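Local coordinates for dihydroorotate dehydrogenase (Schistosoma mansoni, PDB 6UY4), which probably catalyses the quinone-dependent oxidation of (S)-dihydroorotate to orotate in de novo pyrimidine synthesis, with FMN as cofactor, at residues A[267-272]-A[327-332]; A[198-203]-A[239-244]. All coordinates share one frame; numbering follows the deposited sequence.

Contact 1: residues A[267-272]-A[327-332]. With FMN (flavin mononucleotide), chain G.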
loop_
_atom_site.group_PDB
_atom_site.type_symbol
_atom_site.label_atom_id
_atom_site.label_comp_id
_atom_site.label_asym_id
_atom_site.label_seq_id
_atom_site.Cartn_x
_atom_site.Cartn_y
_atom_site.Cartn_z
ATOM N N GLY A 267 -8.213 5.522 -11.002
ATOM C CA GLY A 267 -8.670 4.812 -9.822
ATOM C C GLY A 267 -8.042 5.413 -8.587
ATOM O O GLY A 267 -7.122 6.234 -8.664
ATOM N N MET A 268 -8.555 4.989 -7.435
ATOM C CA MET A 268 -8.090 5.492 -6.153
ATOM C C MET A 268 -7.863 4.333 -5.193
ATOM O O MET A 268 -8.458 3.260 -5.321
ATOM C CB MET A 268 -9.082 6.489 -5.542
ATOM C CG MET A 268 -9.230 7.777 -6.331
ATOM S SD MET A 268 -10.339 8.950 -5.532
ATOM C CE MET A 268 -9.535 9.133 -3.942
ATOM N N ILE A 269 -6.992 4.572 -4.217
ATOM C CA ILE A 269 -6.645 3.596 -3.191
ATOM C C ILE A 269 -6.976 4.207 -1.838
ATOM O O ILE A 269 -6.448 5.271 -1.485
ATOM C CB ILE A 269 -5.166 3.189 -3.267
ATOM C CG1 ILE A 269 -4.880 2.464 -4.584
ATOM C CG2 ILE A 269 -4.794 2.314 -2.085
ATOM C CD1 ILE A 269 -3.443 2.019 -4.737
ATOM N N ILE A 270 -7.849 3.544 -1.084
ATOM C CA ILE A 270 -8.306 4.022 0.217
ATOM C C ILE A 270 -8.117 2.886 1.215
ATOM O O ILE A 270 -8.797 1.856 1.121
ATOM C CB ILE A 270 -9.773 4.480 0.188
ATOM C CG1 ILE A 270 -9.993 5.553 -0.882
ATOM C CG2 ILE A 270 -10.198 4.998 1.551
ATOM C CD1 ILE A 270 -10.483 5.013 -2.212
ATOM N N SER A 271 -7.207 3.065 2.173
ATOM C CA SER A 271 -6.402 4.275 2.316
ATOM C C SER A 271 -5.015 3.933 2.850
ATOM O O SER A 271 -4.600 2.773 2.828
ATOM C CB SER A 271 -7.082 5.273 3.257
ATOM O OG SER A 271 -7.259 4.712 4.547
ATOM N N ASN A 272 -4.304 4.950 3.338
ATOM C CA ASN A 272 -2.997 4.747 3.952
ATOM C C ASN A 272 -3.157 4.584 5.460
ATOM O O ASN A 272 -4.153 4.017 5.922
ATOM C CB ASN A 272 -2.060 5.912 3.618
ATOM C CG ASN A 272 -0.594 5.512 3.647
ATOM O OD1 ASN A 272 -0.133 4.854 4.580
ATOM N ND2 ASN A 272 0.145 5.905 2.617
ATOM N N PRO A 327 -12.473 2.561 -10.501
ATOM C CA PRO A 327 -12.226 1.465 -9.558
ATOM C C PRO A 327 -11.544 1.955 -8.289
ATOM O O PRO A 327 -10.791 2.931 -8.294
ATOM C CB PRO A 327 -11.315 0.516 -10.346
ATOM C CG PRO A 327 -11.578 0.838 -11.778
ATOM C CD PRO A 327 -11.860 2.308 -11.816
ATOM N N LEU A 328 -11.817 1.255 -7.191
ATOM C CA LEU A 328 -11.252 1.582 -5.891
ATOM C C LEU A 328 -10.570 0.355 -5.304
ATOM O O LEU A 328 -10.986 -0.781 -5.539
ATOM C CB LEU A 328 -12.328 2.092 -4.927
ATOM C CG LEU A 328 -13.119 3.313 -5.394
ATOM C CD1 LEU A 328 -14.176 3.681 -4.369
ATOM C CD2 LEU A 328 -12.188 4.486 -5.653
ATOM N N ILE A 329 -9.515 0.600 -4.532
ATOM C CA ILE A 329 -8.759 -0.452 -3.863
ATOM C C ILE A 329 -8.864 -0.208 -2.364
ATOM O O ILE A 329 -8.278 0.748 -1.840
ATOM C CB ILE A 329 -7.295 -0.492 -4.318
ATOM C CG1 ILE A 329 -7.211 -0.781 -5.818
ATOM C CG2 ILE A 329 -6.522 -1.535 -3.529
ATOM C CD1 ILE A 329 -5.793 -0.954 -6.329
ATOM N N GLY A 330 -9.615 -1.063 -1.676
ATOM C CA GLY A 330 -9.760 -0.947 -0.238
ATOM C C GLY A 330 -8.582 -1.527 0.514
ATOM O O GLY A 330 -8.296 -2.724 0.409
ATOM N N VAL A 331 -7.879 -0.688 1.270
ATOM C CA VAL A 331 -6.704 -1.105 2.022
ATOM C C VAL A 331 -6.848 -0.616 3.456
ATOM O O VAL A 331 -7.362 0.482 3.700
ATOM C CB VAL A 331 -5.398 -0.566 1.399
ATOM C CG1 VAL A 331 -4.201 -1.340 1.920
ATOM C CG2 VAL A 331 -5.454 -0.634 -0.119
ATOM N N GLY A 332 -6.402 -1.434 4.406
ATOM C CA GLY A 332 -6.389 -1.013 5.792
ATOM C C GLY A 332 -7.134 -1.918 6.748
ATOM O O GLY A 332 -8.368 -1.916 6.786
HETATM N N1 FMN G . 2.142 2.937 1.837
HETATM C C2 FMN G . 2.639 3.550 0.704
HETATM O O2 FMN G . 1.867 4.033 -0.123
HETATM N N3 FMN G . 4.001 3.623 0.494
HETATM C C4 FMN G . 4.874 3.084 1.417
HETATM O O4 FMN G . 6.088 3.150 1.230
HETATM C C4A FMN G . 4.379 2.466 2.559
HETATM N N5 FMN G . 5.246 1.927 3.486
HETATM C C5A FMN G . 4.753 1.310 4.617
HETATM C C6 FMN G . 5.634 0.767 5.545
HETATM C C7 FMN G . 5.147 0.147 6.689
HETATM C C7M FMN G . 6.102 -0.437 7.688
HETATM C C8 FMN G . 3.774 0.069 6.904
HETATM C C8M FMN G . 3.244 -0.600 8.138
HETATM C C9 FMN G . 2.894 0.615 5.975
HETATM C C9A FMN G . 3.379 1.236 4.828
HETATM N N10 FMN G . 2.510 1.778 3.896
HETATM C C10 FMN G . 3.008 2.394 2.766
HETATM C "C1'" FMN G . 1.026 1.716 4.101
HETATM C "C2'" FMN G . 0.461 0.420 3.535
HETATM O "O2'" FMN G . 0.836 0.283 2.182
HETATM C "C3'" FMN G . -1.059 0.404 3.625
HETATM O "O3'" FMN G . -1.578 1.582 3.048
HETATM C "C4'" FMN G . -1.553 0.288 5.063
HETATM O "O4'" FMN G . -0.571 -0.304 5.885
HETATM C "C5'" FMN G . -2.805 -0.572 5.077
HETATM O "O5'" FMN G . -3.155 -0.927 6.391
HETATM P P FMN G . -3.093 -2.477 6.812
HETATM O O1P FMN G . -3.581 -2.597 8.234
HETATM O O2P FMN G . -3.943 -3.309 5.881
HETATM O O3P FMN G . -1.659 -2.936 6.743
#
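Peptide groups of Met268, Ile270 and Ser271 meet those of Pro327, Ile329 and Val331 edge on, through five backbone hydrogen bonds in parallel register. Ile329 N lies in the carbonyl plane of Met268 and is 3.0 Å from Met268 O. Further along, Val331 N stands above the carbonyl plane of Ile270, 2.7 Å from Ile270 O. The peptide bond between Ile270 and Ser271 is cis. Past it, Ser271 N still bonds to Val331 O, 3.0 Å away.

One face of the sheet carries Ile269 and Ile329. Ile269 runs alongside Ile329, with Ile269 CG1 3.8 Å from Ile329 CB. Ile269 CG2 meets Val331 CG2 at 3.6 Å. The other face carries Met268, Ile270 and Leu328. There Leu328 CD2 touches Met268 CB at 3.7 Å and also reaches Ile270 CD1.

The C-terminal ends border FMN. Val331 CG1 packs on the ribityl chain, 3.5 Å from FMN C5'. The chi1 of Val331 (-163°) sets this, turning CG1 to the cofactor and CG2 to Ile269. FMN O3' gives Ser271 O a weak hydrogen bond. Asn272 OD1 lies 3.4 Å from FMN C1'.

These are neighbouring strands of the parallel TIM-barrel sheet. Ile270 and Leu328 pack outward on helix 305-321, through Cys314 and Leu315. Ile269 faces Leu239 and Lys241 of strand 238-242, while Ile329 touches Leu350 and Gln352 of strand 350-353.

Contact 2: residues A[198-203]-A[239-244]; sequences VINVSS and LLKISP. With FMN (flavin mononucleotide), chain G.
This is a parallel strand pairing inside the TIM barrel, between strands 196-200 and 238-242, with FMN at its C-terminal end. Three backbone hydrogen bonds hold it: Ile199 N to Leu239 O, Lys241 N to Ile199 O, and Val201 N to Lys241 O. The last is nearly along the C=O axis of Lys241.

The Asn200 amide runs beside the Lys241 chain, with Asn200 OD1 3.5 Å from Lys241 CB. Asn200 ND2 gives FMN O2 a nearly straight bond of 2.7 Å (167° at the hydrogen). Asn169 ND2 bonds to Asn200 OD1 and so helps fix the amide. The Lys241 chain is fully extended (chi1 -174°), which carries Lys241 NZ to within 3.0 Å of FMN O3'. Lys241 NZ also bonds to FMN O2 and N1, and weakly to O2'. These four acceptors must share three N-H bonds. The ammonium would probably stabilise negative charge on N1 and O2 of the reduced flavin.

Just past the strand end, Val201 points toward the other segment, and Val201 CG2 lies 3.6 Å from Leu240 CG. Ile199 and Leu240 sit on the face covered by helix 215-230. Strand, helix and strand form a beta-alpha-beta unit, the repeating element of the TIM barrel, with the flavin-binding Asn200 and Lys241 at or near the C-terminal ends of its strands.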
loop_
_atom_site.group_PDB
_atom_site.type_symbol
_atom_site.label_atom_id
_atom_site.label_comp_id
_atom_site.label_asym_id
_atom_site.label_seq_id
_atom_site.Cartn_x
_atom_site.Cartn_y
_atom_site.Cartn_z
ATOM N N VAL A 198 0.869 4.443 -8.931
ATOM C CA VAL A 198 0.172 5.029 -7.792
ATOM C C VAL A 198 0.940 6.257 -7.325
ATOM O O VAL A 198 2.176 6.274 -7.341
ATOM C CB VAL A 198 0.015 4.019 -6.634
ATOM C CG1 VAL A 198 -0.853 4.604 -5.528
ATOM C CG2 VAL A 198 -0.575 2.717 -7.136
ATOM N N ILE A 199 0.203 7.287 -6.914
ATOM C CA ILE A 199 0.776 8.497 -6.338
ATOM C C ILE A 199 0.088 8.756 -5.006
ATOM O O ILE A 199 -1.146 8.788 -4.936
ATOM C CB ILE A 199 0.619 9.708 -7.277
ATOM C CG1 ILE A 199 1.348 9.450 -8.596
ATOM C CG2 ILE A 199 1.142 10.972 -6.610
ATOM C CD1 ILE A 199 1.246 10.584 -9.577
ATOM N N ASN A 200 0.883 8.938 -3.955
ATOM C CA ASN A 200 0.347 9.158 -2.618
ATOM C C ASN A 200 0.004 10.631 -2.425
ATOM O O ASN A 200 0.864 11.502 -2.597
ATOM C CB ASN A 200 1.348 8.705 -1.560
ATOM C CG ASN A 200 1.415 7.199 -1.426
ATOM O OD1 ASN A 200 0.921 6.465 -2.283
ATOM N ND2 ASN A 200 2.028 6.730 -0.347
ATOM N N VAL A 201 -1.251 10.908 -2.070
ATOM C CA VAL A 201 -1.627 12.249 -1.642
ATOM C C VAL A 201 -1.002 12.527 -0.283
ATOM O O VAL A 201 -1.015 11.673 0.614
ATOM C CB VAL A 201 -3.158 12.394 -1.590
ATOM C CG1 VAL A 201 -3.549 13.744 -1.005
ATOM C CG2 VAL A 201 -3.754 12.225 -2.969
ATOM N N SER A 202 -0.433 13.721 -0.129
ATOM C CA SER A 202 0.226 14.085 1.120
ATOM C C SER A 202 -0.778 14.096 2.265
ATOM O O SER A 202 -1.809 14.774 2.195
ATOM C CB SER A 202 0.889 15.452 0.983
ATOM O OG SER A 202 -0.064 16.495 1.084
ATOM N N SER A 203 -0.478 13.335 3.314
ATOM C CA SER A 203 -1.364 13.268 4.460
ATOM C C SER A 203 -1.318 14.580 5.233
ATOM O O SER A 203 -0.275 15.237 5.291
ATOM C CB SER A 203 -0.970 12.113 5.376
ATOM O OG SER A 203 -1.698 12.151 6.591
ATOM N N LEU A 239 -3.246 5.752 -10.461
ATOM C CA LEU A 239 -4.064 5.669 -9.262
ATOM C C LEU A 239 -3.594 6.684 -8.228
ATOM O O LEU A 239 -2.418 7.057 -8.186
ATOM C CB LEU A 239 -4.030 4.261 -8.659
ATOM C CG LEU A 239 -4.996 3.224 -9.238
ATOM C CD1 LEU A 239 -4.652 2.873 -10.678
ATOM C CD2 LEU A 239 -5.008 1.978 -8.371
ATOM N N LEU A 240 -4.528 7.126 -7.392
ATOM C CA LEU A 240 -4.261 8.109 -6.351
ATOM C C LEU A 240 -4.571 7.485 -4.999
ATOM O O LEU A 240 -5.709 7.072 -4.750
ATOM C CB LEU A 240 -5.093 9.373 -6.569
ATOM C CG LEU A 240 -4.471 10.683 -6.091
ATOM C CD1 LEU A 240 -3.133 10.912 -6.776
ATOM C CD2 LEU A 240 -5.414 11.850 -6.339
ATOM N N LYS A 241 -3.566 7.417 -4.131
ATOM C CA LYS A 241 -3.707 6.827 -2.806
ATOM C C LYS A 241 -3.812 7.944 -1.776
ATOM O O LYS A 241 -2.927 8.803 -1.693
ATOM C CB LYS A 241 -2.528 5.908 -2.495
ATOM C CG LYS A 241 -2.657 5.144 -1.190
ATOM C CD LYS A 241 -1.539 4.125 -1.052
ATOM C CE LYS A 241 -1.672 3.326 0.229
ATOM N NZ LYS A 241 -0.605 2.292 0.339
ATOM N N ILE A 242 -4.887 7.931 -0.994
ATOM C CA ILE A 242 -5.182 9.005 -0.059
ATOM C C ILE A 242 -5.093 8.474 1.368
ATOM O O ILE A 242 -4.943 7.276 1.607
ATOM C CB ILE A 242 -6.564 9.635 -0.323
ATOM C CG1 ILE A 242 -7.672 8.643 0.034
ATOM C CG2 ILE A 242 -6.681 10.072 -1.774
ATOM C CD1 ILE A 242 -9.063 9.207 -0.102
ATOM N N SER A 243 -5.195 9.393 2.324
ATOM C CA SER A 243 -5.176 9.228 3.769
ATOM C C SER A 243 -6.595 9.182 4.320
ATOM O O SER A 243 -7.481 9.882 3.816
ATOM C CB SER A 243 -4.412 10.376 4.430
ATOM O OG SER A 243 -4.471 10.288 5.843
ATOM N N PRO A 244 -6.847 8.368 5.347
ATOM C CA PRO A 244 -8.187 8.316 5.947
ATOM C C PRO A 244 -8.488 9.464 6.897
ATOM O O PRO A 244 -9.597 9.517 7.441
ATOM C CB PRO A 244 -8.165 6.979 6.698
ATOM C CG PRO A 244 -6.739 6.819 7.096
ATOM C CD PRO A 244 -5.922 7.407 5.975
HETATM N N1 FMN G . 2.142 2.937 1.837
HETATM C C2 FMN G . 2.639 3.550 0.704
HETATM O O2 FMN G . 1.867 4.033 -0.123
HETATM N N3 FMN G . 4.001 3.623 0.494
HETATM C C4 FMN G . 4.874 3.084 1.417
HETATM O O4 FMN G . 6.088 3.150 1.230
HETATM C C4A FMN G . 4.379 2.466 2.559
HETATM N N5 FMN G . 5.246 1.927 3.486
HETATM C C5A FMN G . 4.753 1.310 4.617
HETATM C C6 FMN G . 5.634 0.767 5.545
HETATM C C7 FMN G . 5.147 0.147 6.689
HETATM C C7M FMN G . 6.102 -0.437 7.688
HETATM C C8 FMN G . 3.774 0.069 6.904
HETATM C C8M FMN G . 3.244 -0.600 8.138
HETATM C C9 FMN G . 2.894 0.615 5.975
HETATM C C9A FMN G . 3.379 1.236 4.828
HETATM N N10 FMN G . 2.510 1.778 3.896
HETATM C C10 FMN G . 3.008 2.394 2.766
HETATM C "C1'" FMN G . 1.026 1.716 4.101
HETATM C "C2'" FMN G . 0.461 0.420 3.535
HETATM O "O2'" FMN G . 0.836 0.283 2.182
HETATM C "C3'" FMN G . -1.059 0.404 3.625
HETATM O "O3'" FMN G . -1.578 1.582 3.048
HETATM C "C4'" FMN G . -1.553 0.288 5.063
HETATM O "O4'" FMN G . -0.571 -0.304 5.885
HETATM C "C5'" FMN G . -2.805 -0.572 5.077
HETATM O "O5'" FMN G . -3.155 -0.927 6.391
HETATM P P FMN G . -3.093 -2.477 6.812
HETATM O O1P FMN G . -3.581 -2.597 8.234
HETATM O O2P FMN G . -3.943 -3.309 5.881
HETATM O O3P FMN G . -1.659 -2.936 6.743
#

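Contacts 1 and 2 are successive pieces of one parallel sheet, with centres about 9 Å apart. Strands 267-270 and 238-242 are the neighbours that join them. Ile269 N lies 2.9 Å from Leu240 O, and Asn272 N lies 3.0 Å from Ile242 O; both are probable hydrogen bonds. Ser271 OG also packs on Pro244 CB at 3.3 Å. Both contacts deliver residues to the same FMN. Contact 2 grips the N1 and O2 side of the flavin ring, whereas contact 1 lies mainly along the ribityl chain, with Asn272 also near the ring. The two contacts converge on FMN O3'.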